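PDB 5HCF: calreticulin, putative, which probably acts as a chaperone that binds both carbohydrate and peptide through a globular domain with a legume lectin fold. Local coordinates for residues Glu12-Ser17 / Tyr52-Ala57; Thr56-Pro61 / Thr209-Asp214; Gln117-Ile122 / Asn130-Lys135. One frame throughout, in Å; residues are numbered along the deposited sequence.

Contact 1. Residues Glu12-Ser17 / Tyr52-Ala57; sequences EHWTTS and YALSTA
T15 and S55 face each other as an antiparallel hydrogen-bonded pair. T15 N donates to S55 O at 2.7 Å, and S55 N donates back to T15 O at 2.9 Å. Further along, S17 N meets A53 O at 2.8 Å in an almost straight bond. Between these bonds T16 and L54 form the non-hydrogen-bonded pair. Here the CA of L54 comes within 3.2 Å of T15 O, a CA-H...O contact. These bonds fix the short strand 15-16 as an edge strand of a seven-stranded antiparallel sheet of the legume lectin fold. Its one neighbour in the sheet is the long strand 50-62.

One polar side-chain bond lies past the paired residues. T56 OG1 donates to H13 O at 3.1 Å, from well above the carbonyl plane. The hydroxyl stands anti to the T56 nitrogen (chi1 -169°), which turns it to H13 and leaves CB and CG2 to the indole. The imidazole of H13 brings its CD2 edge to the same hydroxyl.

The apolar contact centres on W14. T56 CB sits over its five-membered ring, 3.5 Å from the centroid and 7° off the normal, in a CH-pi contact. T56 CG2 lies over the rim of the same face, 3.3 Å from W14 CE2. E6 takes hydrogen bonds from both W14 NE1 and H13 NE2.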
loop_
_atom_site.group_PDB
_atom_site.type_symbol
_atom_site.label_atom_id
_atom_site.label_comp_id
_atom_site.label_asym_id
_atom_site.label_seq_id
_atom_site.Cartn_x
_atom_site.Cartn_y
_atom_site.Cartn_z
ATOM N N GLU A 12 12.271 -12.717 9.752
ATOM C CA GLU A 12 13.697 -12.926 9.518
ATOM C C GLU A 12 14.110 -12.623 8.081
ATOM O O GLU A 12 15.222 -12.154 7.844
ATOM C CB GLU A 12 14.097 -14.359 9.884
ATOM C CG GLU A 12 14.028 -14.650 11.371
ATOM C CD GLU A 12 14.821 -13.646 12.184
ATOM O OE1 GLU A 12 15.957 -13.319 11.777
ATOM O OE2 GLU A 12 14.302 -13.170 13.215
ATOM N N HIS A 13 13.216 -12.879 7.128
ATOM C CA HIS A 13 13.526 -12.667 5.712
ATOM C C HIS A 13 13.361 -11.204 5.296
ATOM O O HIS A 13 13.614 -10.842 4.146
ATOM C CB HIS A 13 12.652 -13.563 4.828
ATOM C CG HIS A 13 11.183 -13.406 5.071
ATOM N ND1 HIS A 13 10.562 -13.868 6.211
ATOM C CD2 HIS A 13 10.210 -12.843 4.315
ATOM C CE1 HIS A 13 9.272 -13.591 6.152
ATOM N NE2 HIS A 13 9.032 -12.971 5.010
ATOM N N TRP A 14 12.925 -10.369 6.231
ATOM C CA TRP A 14 12.829 -8.936 5.982
ATOM C C TRP A 14 14.078 -8.229 6.497
ATOM O O TRP A 14 14.489 -8.430 7.640
ATOM C CB TRP A 14 11.582 -8.350 6.640
ATOM C CG TRP A 14 10.329 -8.548 5.845
ATOM C CD1 TRP A 14 9.647 -9.715 5.666
ATOM C CD2 TRP A 14 9.612 -7.549 5.112
ATOM N NE1 TRP A 14 8.549 -9.505 4.870
ATOM C CE2 TRP A 14 8.504 -8.182 4.516
ATOM C CE3 TRP A 14 9.802 -6.179 4.898
ATOM C CZ2 TRP A 14 7.582 -7.491 3.726
ATOM C CZ3 TRP A 14 8.888 -5.495 4.114
ATOM C CH2 TRP A 14 7.792 -6.152 3.538
ATOM N N THR A 15 14.683 -7.404 5.651
ATOM C CA THR A 15 15.908 -6.707 6.021
ATOM C C THR A 15 15.655 -5.252 6.388
ATOM O O THR A 15 15.045 -4.507 5.624
ATOM C CB THR A 15 16.947 -6.750 4.891
ATOM O OG1 THR A 15 17.134 -8.105 4.463
ATOM C CG2 THR A 15 18.265 -6.188 5.373
ATOM N N THR A 16 16.143 -4.854 7.557
ATOM C CA THR A 16 15.977 -3.492 8.043
ATOM C C THR A 16 17.156 -2.633 7.603
ATOM O O THR A 16 18.309 -3.032 7.747
ATOM C CB THR A 16 15.852 -3.455 9.578
ATOM O OG1 THR A 16 14.879 -4.417 10.006
ATOM C CG2 THR A 16 15.433 -2.067 10.045
ATOM N N SER A 17 16.863 -1.449 7.079
ATOM C CA SER A 17 17.885 -0.599 6.478
ATOM C C SER A 17 18.968 -0.149 7.456
ATOM O O SER A 17 18.767 -0.149 8.667
ATOM C CB SER A 17 17.229 0.628 5.849
ATOM O OG SER A 17 18.208 1.576 5.461
ATOM N N TYR A 52 10.622 4.116 10.117
ATOM C CA TYR A 52 10.777 2.688 9.879
ATOM C C TYR A 52 11.192 2.454 8.427
ATOM O O TYR A 52 10.774 3.183 7.530
ATOM C CB TYR A 52 9.480 1.941 10.212
ATOM C CG TYR A 52 9.110 2.005 11.680
ATOM C CD1 TYR A 52 8.520 3.144 12.224
ATOM C CD2 TYR A 52 9.356 0.927 12.523
ATOM C CE1 TYR A 52 8.186 3.204 13.571
ATOM C CE2 TYR A 52 9.026 0.978 13.867
ATOM C CZ TYR A 52 8.443 2.116 14.388
ATOM O OH TYR A 52 8.123 2.154 15.728
ATOM N N ALA A 53 12.030 1.450 8.205
ATOM C CA ALA A 53 12.497 1.125 6.861
ATOM C C ALA A 53 13.003 -0.307 6.809
ATOM O O ALA A 53 14.149 -0.583 7.160
ATOM C CB ALA A 53 13.587 2.086 6.423
ATOM N N LEU A 54 12.139 -1.211 6.361
ATOM C CA LEU A 54 12.500 -2.610 6.178
ATOM C C LEU A 54 11.830 -3.177 4.928
ATOM O O LEU A 54 10.763 -2.721 4.514
ATOM C CB LEU A 54 12.144 -3.421 7.432
ATOM C CG LEU A 54 10.721 -3.347 8.001
ATOM C CD1 LEU A 54 9.739 -4.179 7.213
ATOM C CD2 LEU A 54 10.717 -3.774 9.462
ATOM N N SER A 55 12.468 -4.173 4.328
ATOM C CA SER A 55 12.053 -4.663 3.019
ATOM C C SER A 55 12.341 -6.146 2.848
ATOM O O SER A 55 13.120 -6.734 3.599
ATOM C CB SER A 55 12.753 -3.873 1.904
ATOM O OG SER A 55 14.137 -3.712 2.172
ATOM N N THR A 56 11.691 -6.747 1.862
ATOM C CA THR A 56 11.969 -8.128 1.503
ATOM C C THR A 56 11.910 -8.259 -0.014
ATOM O O THR A 56 11.225 -7.488 -0.686
ATOM C CB THR A 56 10.980 -9.110 2.160
ATOM O OG1 THR A 56 11.448 -10.453 1.984
ATOM C CG2 THR A 56 9.592 -8.967 1.553
ATOM N N ALA A 57 12.637 -9.229 -0.551
ATOM C CA ALA A 57 12.697 -9.418 -1.991
ATOM C C ALA A 57 11.673 -10.443 -2.450
ATOM O O ALA A 57 11.468 -11.466 -1.790
ATOM C CB ALA A 57 14.096 -9.840 -2.414
#

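Contact 2. Residues Thr56-Pro61 / Thr209-Asp214; sequences TAFPTP and THVGID
F58 lays its ring across the backbone of T209 to V211. One face of the ring covers the CA of H210, which lies off centre toward the rim. F58 CD2 is 3.4 Å from T209 C, and F58 CE2 is 3.5 Å from H210 O. Across the ring from CD2, F58 CE1 comes to 4.0 Å from V211 CB, and the two side chains cross at about a right angle. The ring takes this place because CG stands anti to the carbonyl carbon of F58 (chi1 -56°).

V211 also meets T56. The two side chains run side by side and point the same way, with T56 CG2 3.4 Å from V211 CG1. On the other face of the sheet A57 pairs with H210. The imidazole leans onto the alanine, and H210 CD2 approaches A57 CB to 3.3 Å.

Main-chain bonds set this register. T56 N donates to V211 O and V211 N to T56 O, each at 3.0 Å. F58 N then reaches T209 O, coming in from above the carbonyl plane. After F58 the chain turns a corner at P59 and T60.

The next shell covers the ring. F4 meets F58 edge-to-face, and I229 of strand 223-230 also packs on it. Both belong to the other sheet, so F58 lies between the layers. W14 packs on V211 from the same side. M94 touches H210 on the opposite face. T209 and H210 both face L91 of strand 83-91, which makes a classic beta bulge. Two antiparallel sheets packed face to face, with side chains such as F58 and F4 meeting between them, are the arrangement of the legume-lectin (concanavalin-like) sandwich.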
loop_
_atom_site.group_PDB
_atom_site.type_symbol
_atom_site.label_atom_id
_atom_site.label_comp_id
_atom_site.label_asym_id
_atom_site.label_seq_id
_atom_site.Cartn_x
_atom_site.Cartn_y
_atom_site.Cartn_z
ATOM N N THR A 56 11.691 -6.747 1.862
ATOM C CA THR A 56 11.969 -8.128 1.503
ATOM C C THR A 56 11.910 -8.259 -0.014
ATOM O O THR A 56 11.225 -7.488 -0.686
ATOM C CB THR A 56 10.980 -9.110 2.160
ATOM O OG1 THR A 56 11.448 -10.453 1.984
ATOM C CG2 THR A 56 9.592 -8.967 1.553
ATOM N N ALA A 57 12.637 -9.229 -0.551
ATOM C CA ALA A 57 12.697 -9.418 -1.991
ATOM C C ALA A 57 11.673 -10.443 -2.450
ATOM O O ALA A 57 11.468 -11.466 -1.790
ATOM C CB ALA A 57 14.096 -9.840 -2.414
ATOM N N PHE A 58 11.017 -10.152 -3.571
ATOM C CA PHE A 58 10.143 -11.127 -4.205
ATOM C C PHE A 58 10.985 -12.325 -4.630
ATOM O O PHE A 58 12.085 -12.153 -5.157
ATOM C CB PHE A 58 9.431 -10.521 -5.418
ATOM C CG PHE A 58 8.640 -9.280 -5.112
ATOM C CD1 PHE A 58 7.722 -9.259 -4.071
ATOM C CD2 PHE A 58 8.808 -8.130 -5.871
ATOM C CE1 PHE A 58 6.990 -8.115 -3.793
ATOM C CE2 PHE A 58 8.079 -6.984 -5.598
ATOM C CZ PHE A 58 7.169 -6.977 -4.557
ATOM N N PRO A 59 10.468 -13.544 -4.417
ATOM C CA PRO A 59 11.208 -14.749 -4.815
ATOM C C PRO A 59 11.497 -14.727 -6.311
ATOM O O PRO A 59 12.570 -15.137 -6.752
ATOM C CB PRO A 59 10.260 -15.898 -4.443
ATOM C CG PRO A 59 9.231 -15.299 -3.534
ATOM C CD PRO A 59 9.127 -13.854 -3.893
ATOM N N THR A 60 10.530 -14.234 -7.077
ATOM C CA THR A 60 10.711 -13.991 -8.500
ATOM C C THR A 60 10.271 -12.568 -8.822
ATOM O O THR A 60 9.239 -12.113 -8.324
ATOM C CB THR A 60 9.910 -14.991 -9.359
ATOM O OG1 THR A 60 10.145 -16.325 -8.890
ATOM C CG2 THR A 60 10.322 -14.892 -10.820
ATOM N N PRO A 61 11.054 -11.857 -9.648
ATOM C CA PRO A 61 10.705 -10.482 -10.017
ATOM C C PRO A 61 9.341 -10.433 -10.687
ATOM O O PRO A 61 8.950 -11.399 -11.345
ATOM C CB PRO A 61 11.817 -10.082 -10.988
ATOM C CG PRO A 61 12.954 -10.984 -10.653
ATOM C CD PRO A 61 12.334 -12.280 -10.239
ATOM N N THR A 209 11.063 -5.759 -7.715
ATOM C CA THR A 209 11.995 -6.677 -7.080
ATOM C C THR A 209 11.861 -6.726 -5.552
ATOM O O THR A 209 12.200 -7.732 -4.933
ATOM C CB THR A 209 13.438 -6.306 -7.449
ATOM O OG1 THR A 209 14.307 -7.404 -7.163
ATOM C CG2 THR A 209 13.887 -5.087 -6.669
ATOM N N HIS A 210 11.373 -5.650 -4.945
ATOM C CA HIS A 210 11.186 -5.619 -3.496
ATOM C C HIS A 210 9.853 -5.008 -3.083
ATOM O O HIS A 210 9.276 -4.196 -3.807
ATOM C CB HIS A 210 12.311 -4.828 -2.818
ATOM C CG HIS A 210 13.664 -5.461 -2.933
ATOM N ND1 HIS A 210 14.626 -4.998 -3.799
ATOM C CD2 HIS A 210 14.217 -6.501 -2.266
ATOM C CE1 HIS A 210 15.718 -5.736 -3.673
ATOM N NE2 HIS A 210 15.494 -6.653 -2.753
ATOM N N VAL A 211 9.369 -5.409 -1.912
ATOM C CA VAL A 211 8.343 -4.652 -1.210
ATOM C C VAL A 211 8.998 -4.053 0.028
ATOM O O VAL A 211 9.783 -4.718 0.704
ATOM C CB VAL A 211 7.131 -5.518 -0.815
ATOM C CG1 VAL A 211 7.549 -6.613 0.151
ATOM C CG2 VAL A 211 6.051 -4.659 -0.194
ATOM N N GLY A 212 8.682 -2.802 0.330
ATOM C CA GLY A 212 9.259 -2.154 1.490
ATOM C C GLY A 212 8.257 -1.357 2.292
ATOM O O GLY A 212 7.291 -0.821 1.747
ATOM N N ILE A 213 8.492 -1.281 3.596
ATOM C CA ILE A 213 7.708 -0.421 4.464
ATOM C C ILE A 213 8.579 0.725 4.938
ATOM O O ILE A 213 9.519 0.536 5.708
ATOM C CB ILE A 213 7.132 -1.180 5.673
ATOM C CG1 ILE A 213 5.984 -2.085 5.226
ATOM C CG2 ILE A 213 6.631 -0.209 6.720
ATOM C CD1 ILE A 213 5.594 -3.142 6.238
ATOM N N ASP A 214 8.259 1.914 4.451
ATOM C CA ASP A 214 9.012 3.118 4.760
ATOM C C ASP A 214 8.038 4.166 5.281
ATOM O O ASP A 214 7.419 4.895 4.501
ATOM C CB ASP A 214 9.750 3.617 3.516
ATOM C CG ASP A 214 10.215 5.051 3.645
ATOM O OD1 ASP A 214 10.640 5.446 4.752
ATOM O OD2 ASP A 214 10.125 5.792 2.640
#

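Contact 3. Residues Gln117-Ile122 / Asn130-Lys135; sequences QNRVHI and NREWSK
R119 reaches across to the main chain of W133 and K135 with one guanidinium nitrogen. R119 NH2 donates to W133 O at 2.7 Å, and this oxygen lies only 1° out of the guanidinium plane. The same NH2 makes a weak bond to K135 O at 3.1 Å. A bend at chi3 (-61°) turns the end of the arginine chain toward these two carbonyls. R119 NE donates to water 1 at 3.3 Å. That water lies between the two segments, 2.7 Å from V120 O and 3.2 Å from K135 O; which of these carbonyls takes its protons is not settled. E132 OE2 lies near R119 NH1 but beyond salt-bridge distance.

Strands 117-126 and 129-132 form a beta hairpin, and 129-132 is an edge strand of the seven-stranded sheet. R131 still pairs with L124 through the backbone. Past this pair the chain runs into a loop, and R119 holds the carbonyls of W133 and K135 there.

I122 O receives a weak bond from W133 N at 3.3 Å. It has a second donor in W176 NE1. The indole nitrogen of W133 is satisfied by Y158 OH. V120 O lies at the indole edge, near its plane. I122 sends CD1 over one face, 3.4 Å from the centroid of the six-membered ring and 19° off the normal, a CH-pi contact. K135 O lies over the opposite face, toward the rim. W176 stacks with W133, and Y158 meets it at a steep angle.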
loop_
_atom_site.group_PDB
_atom_site.type_symbol
_atom_site.label_atom_id
_atom_site.label_comp_id
_atom_site.label_asym_id
_atom_site.label_seq_id
_atom_site.Cartn_x
_atom_site.Cartn_y
_atom_site.Cartn_z
ATOM N N GLN A 117 -5.152 15.992 8.523
ATOM C CA GLN A 117 -4.773 15.525 7.200
ATOM C C GLN A 117 -4.915 14.000 7.090
ATOM O O GLN A 117 -4.390 13.257 7.922
ATOM C CB GLN A 117 -3.337 15.965 6.904
ATOM C CG GLN A 117 -2.819 15.583 5.537
ATOM C CD GLN A 117 -1.353 15.925 5.371
ATOM O OE1 GLN A 117 -0.481 15.071 5.546
ATOM N NE2 GLN A 117 -1.072 17.185 5.032
ATOM N N ASN A 118 -5.607 13.539 6.049
ATOM C CA ASN A 118 -5.922 12.115 5.892
ATOM C C ASN A 118 -6.184 11.757 4.432
ATOM O O ASN A 118 -7.060 12.336 3.792
ATOM C CB ASN A 118 -7.142 11.747 6.760
ATOM C CG ASN A 118 -7.543 10.275 6.653
ATOM O OD1 ASN A 118 -7.591 9.691 5.567
ATOM N ND2 ASN A 118 -7.848 9.673 7.797
ATOM N N ARG A 119 -5.435 10.791 3.911
ATOM C CA ARG A 119 -5.671 10.313 2.552
ATOM C C ARG A 119 -5.078 8.928 2.321
ATOM O O ARG A 119 -4.212 8.471 3.074
ATOM C CB ARG A 119 -5.090 11.285 1.524
ATOM C CG ARG A 119 -3.589 11.144 1.325
ATOM C CD ARG A 119 -3.111 12.020 0.181
ATOM N NE ARG A 119 -3.744 11.635 -1.079
ATOM C CZ ARG A 119 -3.425 12.136 -2.268
ATOM N NH1 ARG A 119 -2.465 13.047 -2.379
ATOM N NH2 ARG A 119 -4.063 11.717 -3.351
ATOM N N VAL A 120 -5.548 8.270 1.267
ATOM C CA VAL A 120 -4.929 7.036 0.806
ATOM C C VAL A 120 -3.979 7.358 -0.337
ATOM O O VAL A 120 -4.392 7.888 -1.362
ATOM C CB VAL A 120 -5.981 6.003 0.347
ATOM C CG1 VAL A 120 -5.305 4.722 -0.119
ATOM C CG2 VAL A 120 -6.985 5.726 1.469
ATOM N N HIS A 121 -2.705 7.028 -0.162
ATOM C CA HIS A 121 -1.716 7.301 -1.195
ATOM C C HIS A 121 -1.812 6.293 -2.314
ATOM O O HIS A 121 -1.820 5.085 -2.073
ATOM C CB HIS A 121 -0.296 7.259 -0.631
ATOM C CG HIS A 121 0.062 8.437 0.216
ATOM N ND1 HIS A 121 0.080 9.724 -0.271
ATOM C CD2 HIS A 121 0.437 8.517 1.516
ATOM C CE1 HIS A 121 0.439 10.552 0.695
ATOM N NE2 HIS A 121 0.662 9.844 1.787
ATOM N N ILE A 122 -1.889 6.793 -3.540
ATOM C CA ILE A 122 -1.638 5.960 -4.703
ATOM C C ILE A 122 -0.686 6.728 -5.604
ATOM O O ILE A 122 -1.117 7.473 -6.484
ATOM C CB ILE A 122 -2.915 5.601 -5.466
ATOM C CG1 ILE A 122 -3.941 4.969 -4.525
ATOM C CG2 ILE A 122 -2.581 4.650 -6.609
ATOM C CD1 ILE A 122 -5.214 4.559 -5.210
ATOM N N ASN A 130 7.467 11.152 -9.350
ATOM C CA ASN A 130 6.423 10.512 -8.569
ATOM C C ASN A 130 5.121 11.280 -8.767
ATOM O O ASN A 130 5.058 12.478 -8.498
ATOM C CB ASN A 130 6.813 10.460 -7.091
ATOM C CG ASN A 130 8.038 9.598 -6.846
ATOM O OD1 ASN A 130 8.339 8.693 -7.627
ATOM N ND2 ASN A 130 8.760 9.882 -5.765
ATOM N N ARG A 131 4.088 10.591 -9.243
ATOM C CA ARG A 131 2.823 11.240 -9.583
ATOM C C ARG A 131 1.784 10.929 -8.525
ATOM O O ARG A 131 1.394 9.775 -8.355
ATOM C CB ARG A 131 2.318 10.783 -10.957
ATOM C CG ARG A 131 3.371 10.792 -12.049
ATOM C CD ARG A 131 3.799 12.199 -12.419
ATOM N NE ARG A 131 4.979 12.180 -13.279
ATOM C CZ ARG A 131 5.134 12.945 -14.356
ATOM N NH1 ARG A 131 4.177 13.788 -14.719
ATOM N NH2 ARG A 131 6.244 12.859 -15.078
ATOM N N GLU A 132 1.352 11.953 -7.800
ATOM C CA GLU A 132 0.333 11.767 -6.772
ATOM C C GLU A 132 -1.067 11.622 -7.373
ATOM O O GLU A 132 -1.459 12.369 -8.268
ATOM C CB GLU A 132 0.363 12.930 -5.775
ATOM C CG GLU A 132 1.646 13.007 -4.956
ATOM C CD GLU A 132 1.596 14.086 -3.892
ATOM O OE1 GLU A 132 2.100 13.843 -2.774
ATOM O OE2 GLU A 132 1.058 15.179 -4.175
ATOM N N TRP A 133 -1.808 10.645 -6.863
ATOM C CA TRP A 133 -3.193 10.407 -7.244
ATOM C C TRP A 133 -4.046 11.666 -7.058
ATOM O O TRP A 133 -4.041 12.275 -5.986
ATOM C CB TRP A 133 -3.750 9.252 -6.409
ATOM C CG TRP A 133 -5.084 8.717 -6.825
ATOM C CD1 TRP A 133 -5.643 8.763 -8.069
ATOM C CD2 TRP A 133 -6.019 8.020 -5.991
ATOM N NE1 TRP A 133 -6.873 8.146 -8.058
ATOM C CE2 TRP A 133 -7.124 7.680 -6.795
ATOM C CE3 TRP A 133 -6.028 7.655 -4.639
ATOM C CZ2 TRP A 133 -8.227 6.991 -6.294
ATOM C CZ3 TRP A 133 -7.124 6.972 -4.142
ATOM C CH2 TRP A 133 -8.209 6.648 -4.969
ATOM N N SER A 134 -4.768 12.059 -8.104
ATOM C CA SER A 134 -5.565 13.281 -8.058
ATOM C C SER A 134 -6.752 13.185 -7.092
ATOM O O SER A 134 -7.209 14.201 -6.582
ATOM C CB SER A 134 -6.076 13.646 -9.453
ATOM O OG SER A 134 -7.007 12.689 -9.926
ATOM N N LYS A 135 -7.255 11.978 -6.851
ATOM C CA LYS A 135 -8.406 11.804 -5.967
ATOM C C LYS A 135 -7.972 11.649 -4.516
ATOM O O LYS A 135 -6.964 11.000 -4.229
ATOM C CB LYS A 135 -9.241 10.595 -6.398
ATOM C CG LYS A 135 -9.830 10.732 -7.791
ATOM C CD LYS A 135 -10.998 9.791 -8.015
ATOM C CE LYS A 135 -11.770 10.194 -9.263
ATOM N NZ LYS A 135 -12.771 9.174 -9.671
HETATM O O HOH W 1 -6.401 9.704 -1.382
#

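All three contacts lie on one seven-stranded antiparallel sheet. Contacts 1 and 2 are neighbours, with centres 9 Å apart. They share T56 and A57 on strand 50-62, which runs between strands 15-16 and 208-217. L54 O and I213 N probably hydrogen-bond between them. Contact 3 lies across the chain's centre, about 24 Å from contact 1 and 22 Å from contact 2 between centres. Strands 15-16 and 129-132 are the outermost in the sheet, so contacts 1 and 3 sit at its two edges. Along the chain contact 1 closes first, contact 3 follows, and the second half of contact 2 comes last. Strand 208-217 therefore inserts between earlier strands and ties late sequence into the lectin-like domain.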